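Local coordinates for protein tyrosinase (Burkholderia thailandensis, PDB 5ZRD) that uses a pair of copper ions to hydroxylate monophenols to catechols, and probably oxidises these further to quinones, as tyrosinases do, at residues T257-W262 with I343-G348; Y459-K464 with F488-P494. All blocks are in the same frame, centred on the assembly; numbering follows the deposited sequence.

Contact 1: residues T257-W262 with I343-G348; sequences TSASVW and IRNYPG
Ser-258 and Pro-347 join a helix of the tyrosinase central domain to the loop that follows a type II beta turn, Ile-343 to Tyr-346. The one hydrogen bond across the contact runs from Ser-258 OG to Pro-347 O, 2.6 Å long, and arrives in the carbonyl plane on a lone pair. Beside this bond, the Pro-347 ring packs against the helix: its CB lies 3.7 Å from Val-261 CG2, and Thr-257 CG2 reaches the same CB from one turn earlier.

The Tyr-346 ring enters alongside the helix. Its CG stands anti to the backbone N (chi1 -154°), which sends the phenol past Ser-258, whose carbonyl O meets the ring edge in plane, 3.5 Å from CE2. At the far end Tyr-346 OH lies against Trp-262 where its side chain begins, 3.1 Å from Trp-262 CA and 3.5 Å from CE3, the two side chains crossing at roughly a right angle.

In the second shell, Asn-255 ND2 also bonds Ser-258 OG, while Thr-257 OG1 is held by the carbonyl of Gly-86, next to the copper ligand His-85. Pro-347 also packs on Pro-347 of the second subunit, so the loop belongs to a subunit interface as well. Gly-348 follows with phi 103°, a backbone shape that calls for glycine, and its CA sits 3.5 Å from Ser-258 OG.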
loop_
_atom_site.group_PDB
_atom_site.type_symbol
_atom_site.label_atom_id
_atom_site.label_comp_id
_atom_site.label_asym_id
_atom_site.label_seq_id
_atom_site.Cartn_x
_atom_site.Cartn_y
_atom_site.Cartn_z
ATOM N N THR A 257 -3.944 7.594 -30.068
ATOM C CA THR A 257 -4.668 6.375 -29.645
ATOM C C THR A 257 -5.912 6.211 -30.535
ATOM O O THR A 257 -6.174 5.121 -31.104
ATOM C CB THR A 257 -5.085 6.423 -28.163
ATOM O OG1 THR A 257 -3.966 6.789 -27.354
ATOM C CG2 THR A 257 -5.654 5.119 -27.651
ATOM N N SER A 258 -6.691 7.279 -30.636
ATOM C CA SER A 258 -7.911 7.241 -31.450
ATOM C C SER A 258 -7.565 6.873 -32.905
ATOM O O SER A 258 -8.201 6.022 -33.499
ATOM C CB SER A 258 -8.691 8.546 -31.360
ATOM O OG SER A 258 -9.018 8.871 -30.001
ATOM N N ALA A 259 -6.538 7.484 -33.461
ATOM C CA ALA A 259 -6.228 7.294 -34.869
ATOM C C ALA A 259 -5.809 5.828 -35.116
ATOM O O ALA A 259 -6.215 5.213 -36.067
ATOM C CB ALA A 259 -5.155 8.292 -35.267
ATOM N N SER A 260 -5.035 5.257 -34.210
ATOM C CA SER A 260 -4.532 3.893 -34.372
ATOM C C SER A 260 -5.706 2.908 -34.479
ATOM O O SER A 260 -5.738 2.030 -35.414
ATOM C CB SER A 260 -3.581 3.528 -33.267
ATOM O OG SER A 260 -3.303 2.139 -33.265
ATOM N N VAL A 261 -6.665 3.064 -33.572
ATOM C CA VAL A 261 -7.798 2.151 -33.527
ATOM C C VAL A 261 -8.677 2.383 -34.772
ATOM O O VAL A 261 -9.163 1.417 -35.428
ATOM C CB VAL A 261 -8.583 2.255 -32.199
ATOM C CG1 VAL A 261 -9.811 1.345 -32.177
ATOM C CG2 VAL A 261 -7.693 1.930 -31.007
ATOM N N TRP A 262 -8.872 3.640 -35.130
ATOM C CA TRP A 262 -9.578 3.967 -36.377
ATOM C C TRP A 262 -8.884 3.281 -37.567
ATOM O O TRP A 262 -9.540 2.709 -38.450
ATOM C CB TRP A 262 -9.654 5.487 -36.585
ATOM C CG TRP A 262 -10.455 5.899 -37.786
ATOM C CD1 TRP A 262 -10.009 6.020 -39.076
ATOM C CD2 TRP A 262 -11.840 6.269 -37.808
ATOM N NE1 TRP A 262 -11.025 6.413 -39.895
ATOM C CE2 TRP A 262 -12.156 6.594 -39.141
ATOM C CE3 TRP A 262 -12.830 6.377 -36.832
ATOM C CZ2 TRP A 262 -13.439 6.987 -39.531
ATOM C CZ3 TRP A 262 -14.100 6.756 -37.217
ATOM C CH2 TRP A 262 -14.395 7.069 -38.545
ATOM N N ILE A 343 -16.403 10.862 -30.079
ATOM C CA ILE A 343 -17.119 9.586 -30.024
ATOM C C ILE A 343 -17.048 9.029 -28.613
ATOM O O ILE A 343 -15.968 8.685 -28.160
ATOM C CB ILE A 343 -16.507 8.602 -31.023
ATOM C CG1 ILE A 343 -16.748 9.076 -32.455
ATOM C CG2 ILE A 343 -17.003 7.191 -30.770
ATOM C CD1 ILE A 343 -15.719 8.551 -33.439
ATOM N N ARG A 344 -18.187 8.926 -27.940
ATOM C CA ARG A 344 -18.210 8.473 -26.549
ATOM C C ARG A 344 -17.538 7.095 -26.442
ATOM O O ARG A 344 -17.872 6.160 -27.140
ATOM C CB ARG A 344 -19.647 8.426 -26.008
ATOM C CG ARG A 344 -19.994 9.514 -24.996
ATOM C CD ARG A 344 -20.228 10.897 -25.607
ATOM N NE ARG A 344 -21.567 11.113 -26.179
ATOM C CZ ARG A 344 -22.343 12.187 -25.969
ATOM N NH1 ARG A 344 -23.481 12.326 -26.635
ATOM N NH2 ARG A 344 -21.977 13.121 -25.107
ATOM N N ASN A 345 -16.566 7.005 -25.570
ATOM C CA ASN A 345 -15.950 5.750 -25.130
ATOM C C ASN A 345 -15.037 5.158 -26.204
ATOM O O ASN A 345 -14.643 3.979 -26.064
ATOM C CB ASN A 345 -16.977 4.729 -24.643
ATOM C CG ASN A 345 -17.557 5.086 -23.281
ATOM O OD1 ASN A 345 -16.822 5.432 -22.376
ATOM N ND2 ASN A 345 -18.863 4.962 -23.103
ATOM N N TYR A 346 -14.719 5.942 -27.240
ATOM C CA TYR A 346 -13.718 5.558 -28.212
ATOM C C TYR A 346 -12.334 5.581 -27.550
ATOM O O TYR A 346 -12.063 6.413 -26.728
ATOM C CB TYR A 346 -13.733 6.481 -29.432
ATOM C CG TYR A 346 -13.215 5.856 -30.705
ATOM C CD1 TYR A 346 -13.992 4.978 -31.422
ATOM C CD2 TYR A 346 -11.968 6.183 -31.241
ATOM C CE1 TYR A 346 -13.565 4.434 -32.627
ATOM C CE2 TYR A 346 -11.502 5.609 -32.420
ATOM C CZ TYR A 346 -12.309 4.714 -33.109
ATOM O OH TYR A 346 -11.931 4.155 -34.301
ATOM N N PRO A 347 -11.450 4.670 -27.944
ATOM C CA PRO A 347 -10.098 4.740 -27.405
ATOM C C PRO A 347 -9.551 6.151 -27.618
ATOM O O PRO A 347 -9.722 6.710 -28.702
ATOM C CB PRO A 347 -9.322 3.674 -28.190
ATOM C CG PRO A 347 -10.376 2.636 -28.412
ATOM C CD PRO A 347 -11.574 3.488 -28.801
ATOM N N GLY A 348 -8.908 6.696 -26.589
ATOM C CA GLY A 348 -8.503 8.117 -26.584
ATOM C C GLY A 348 -9.422 8.970 -25.710
ATOM O O GLY A 348 -9.084 10.089 -25.423
#

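Contact 2: residues Y459-K464 with F488-P494; sequences YYLGHK and FPLSAMP
Met-493 meets the ring of Tyr-459 in two ways, in a contact that illustrates how two chain segments can pack through side chains without any hydrogen bond between them. Met-493 CB sits over one face of the Tyr-459 ring, 4.1 Å from its centroid and 14° off the normal, a CH-pi contact. The same residue adds a Met-aromatic contact, its SD lying obliquely 5.3 Å from that centroid. With CG between the backbone N and the carbonyl carbon (chi1 46°), the Met-493 chain carries SD toward Leu-461 CD2. Farther along the phenol, Pro-494 CD approaches Tyr-459 OH at 3.7 Å, the two side chains crossing at about a right angle.

Aliphatic packing centres on Leu-461. Its CD1 touches Leu-490 CD2 at 3.8 Å, while CB rests near Phe-488 CB.

Side chains also pack on backbone. Ala-492 CB lies 3.7 Å from Tyr-460 O, and Ala-492 O approaches Tyr-459 CD1 at 3.4 Å. The Phe-488 ring reaches past Gly-462, bringing CE1 3.8 Å from Gly-462 O, and presents its edge to the backbone between His-463 and Lys-464.

The main-chain bonding goes to other strands: Leu-461 and Gly-462 pair with Ala-445, and Phe-488 with Leu-427. Residues 459-464 belong to an outermost strand, within this chain, of the mixed sheet, whereas 488-489 end an outermost strand of the three-stranded antiparallel sheet and lead into a type I beta turn, Leu-490 to Met-493. The arrangement is an apolar junction between two beta-sheets.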
loop_
_atom_site.group_PDB
_atom_site.type_symbol
_atom_site.label_atom_id
_atom_site.label_comp_id
_atom_site.label_asym_id
_atom_site.label_seq_id
_atom_site.Cartn_x
_atom_site.Cartn_y
_atom_site.Cartn_z
ATOM N N TYR A 459 12.267 -0.929 -49.980
ATOM C CA TYR A 459 11.294 0.153 -49.991
ATOM C C TYR A 459 11.163 0.720 -48.568
ATOM O O TYR A 459 10.972 -0.025 -47.600
ATOM C CB TYR A 459 9.986 -0.354 -50.606
ATOM C CG TYR A 459 10.112 -0.739 -52.060
ATOM C CD1 TYR A 459 9.916 0.197 -53.059
ATOM C CD2 TYR A 459 10.465 -2.027 -52.430
ATOM C CE1 TYR A 459 10.039 -0.143 -54.394
ATOM C CE2 TYR A 459 10.624 -2.380 -53.758
ATOM C CZ TYR A 459 10.398 -1.437 -54.745
ATOM O OH TYR A 459 10.520 -1.777 -56.061
ATOM N N TYR A 460 11.302 2.039 -48.448
ATOM C CA TYR A 460 11.102 2.719 -47.179
ATOM C C TYR A 460 9.621 3.051 -47.057
ATOM O O TYR A 460 9.124 3.782 -47.878
ATOM C CB TYR A 460 12.003 3.955 -47.053
ATOM C CG TYR A 460 11.782 4.708 -45.766
ATOM C CD1 TYR A 460 11.699 4.045 -44.552
ATOM C CD2 TYR A 460 11.566 6.080 -45.779
ATOM C CE1 TYR A 460 11.434 4.731 -43.379
ATOM C CE2 TYR A 460 11.333 6.785 -44.612
ATOM C CZ TYR A 460 11.247 6.107 -43.408
ATOM O OH TYR A 460 11.022 6.826 -42.268
ATOM N N LEU A 461 8.924 2.486 -46.068
ATOM C CA LEU A 461 7.440 2.667 -45.958
ATOM C C LEU A 461 7.056 3.850 -45.057
ATOM O O LEU A 461 5.920 4.300 -45.102
ATOM C CB LEU A 461 6.867 1.379 -45.394
ATOM C CG LEU A 461 7.248 0.108 -46.158
ATOM C CD1 LEU A 461 6.569 -1.105 -45.553
ATOM C CD2 LEU A 461 6.889 0.232 -47.631
ATOM N N GLY A 462 7.979 4.314 -44.209
ATOM C CA GLY A 462 7.751 5.489 -43.384
ATOM C C GLY A 462 8.195 5.303 -41.938
ATOM O O GLY A 462 8.808 4.289 -41.606
ATOM N N HIS A 463 7.916 6.333 -41.112
ATOM C CA HIS A 463 8.245 6.375 -39.687
ATOM C C HIS A 463 6.972 6.571 -38.828
ATOM O O HIS A 463 5.927 7.001 -39.287
ATOM C CB HIS A 463 9.264 7.474 -39.409
ATOM C CG HIS A 463 8.689 8.853 -39.528
ATOM N ND1 HIS A 463 8.769 9.592 -40.689
ATOM C CD2 HIS A 463 7.989 9.603 -38.653
ATOM C CE1 HIS A 463 8.167 10.756 -40.510
ATOM N NE2 HIS A 463 7.675 10.785 -39.275
ATOM N N LYS A 464 7.103 6.213 -37.563
ATOM C CA LYS A 464 6.156 6.509 -36.524
ATOM C C LYS A 464 6.955 6.899 -35.283
ATOM O O LYS A 464 7.781 6.137 -34.817
ATOM C CB LYS A 464 5.270 5.305 -36.212
ATOM C CG LYS A 464 4.230 5.490 -35.102
ATOM C CD LYS A 464 3.534 4.168 -34.820
ATOM C CE LYS A 464 2.554 4.187 -33.665
ATOM N NZ LYS A 464 1.247 4.700 -34.122
ATOM N N PHE A 488 1.384 1.394 -41.727
ATOM C CA PHE A 488 2.215 2.083 -42.717
ATOM C C PHE A 488 1.577 1.888 -44.079
ATOM O O PHE A 488 1.064 0.819 -44.362
ATOM C CB PHE A 488 3.662 1.584 -42.716
ATOM C CG PHE A 488 4.385 1.701 -41.393
ATOM C CD1 PHE A 488 5.098 2.840 -41.061
ATOM C CD2 PHE A 488 4.375 0.664 -40.488
ATOM C CE1 PHE A 488 5.777 2.938 -39.859
ATOM C CE2 PHE A 488 5.037 0.771 -39.271
ATOM C CZ PHE A 488 5.727 1.913 -38.950
ATOM N N PRO A 489 1.569 2.948 -44.890
ATOM C CA PRO A 489 1.214 2.736 -46.288
ATOM C C PRO A 489 2.257 1.830 -46.963
ATOM O O PRO A 489 3.427 1.818 -46.576
ATOM C CB PRO A 489 1.195 4.149 -46.891
ATOM C CG PRO A 489 2.251 4.878 -46.083
ATOM C CD PRO A 489 2.076 4.309 -44.690
ATOM N N LEU A 490 1.803 1.085 -47.952
ATOM C CA LEU A 490 2.669 0.312 -48.878
ATOM C C LEU A 490 2.736 1.011 -50.249
ATOM O O LEU A 490 3.174 0.418 -51.231
ATOM C CB LEU A 490 2.105 -1.112 -48.990
ATOM C CG LEU A 490 2.301 -1.982 -47.744
ATOM C CD1 LEU A 490 1.295 -3.111 -47.690
ATOM C CD2 LEU A 490 3.714 -2.538 -47.695
ATOM N N SER A 491 2.397 2.301 -50.301
ATOM C CA SER A 491 2.330 3.081 -51.534
ATOM C C SER A 491 3.723 3.343 -52.125
ATOM O O SER A 491 3.792 3.856 -53.216
ATOM C CB SER A 491 1.619 4.389 -51.292
ATOM O OG SER A 491 2.247 5.079 -50.229
ATOM N N ALA A 492 4.813 3.104 -51.390
ATOM C CA ALA A 492 6.115 3.227 -52.007
ATOM C C ALA A 492 6.322 2.045 -52.966
ATOM O O ALA A 492 7.208 2.119 -53.771
ATOM C CB ALA A 492 7.237 3.289 -50.984
ATOM N N MET A 493 5.511 0.985 -52.914
ATOM C CA MET A 493 5.887 -0.180 -53.705
ATOM C C MET A 493 4.862 -0.517 -54.794
ATOM O O MET A 493 3.673 -0.225 -54.709
ATOM C CB MET A 493 6.239 -1.421 -52.874
ATOM C CG MET A 493 5.344 -1.810 -51.736
ATOM S SD MET A 493 6.224 -2.892 -50.519
ATOM C CE MET A 493 6.894 -4.203 -51.544
ATOM N N PRO A 494 5.381 -1.116 -55.883
ATOM C CA PRO A 494 4.554 -1.667 -56.947
ATOM C C PRO A 494 3.578 -2.691 -56.358
ATOM O O PRO A 494 3.949 -3.472 -55.487
ATOM C CB PRO A 494 5.557 -2.335 -57.900
ATOM C CG PRO A 494 6.833 -1.572 -57.667
ATOM C CD PRO A 494 6.817 -1.369 -56.167
#

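In the fold
The contacts come in series along the chain, contact 1 closing at Gly-348 before contact 2 opens at Tyr-459. Their centres lie 24 Å apart, and their nearest atoms, about 5 Å apart, do not touch. Contact 1 belongs to the helical central domain and the loop after helix 315-334, whereas contact 2 joins strand 456-466 to the end of strand 485-489 and the turn after it. A hydrogen bond from His-487 to the carbonyl of Ser-260 bridges the two regions. Both lie outside the copper ligand sphere: the side chain of Thr-257 is about 13 Å from a copper ion. Strand 456-466 stops just before Leu-467 of the oxygen-atom pocket, so contact 2 may help place it.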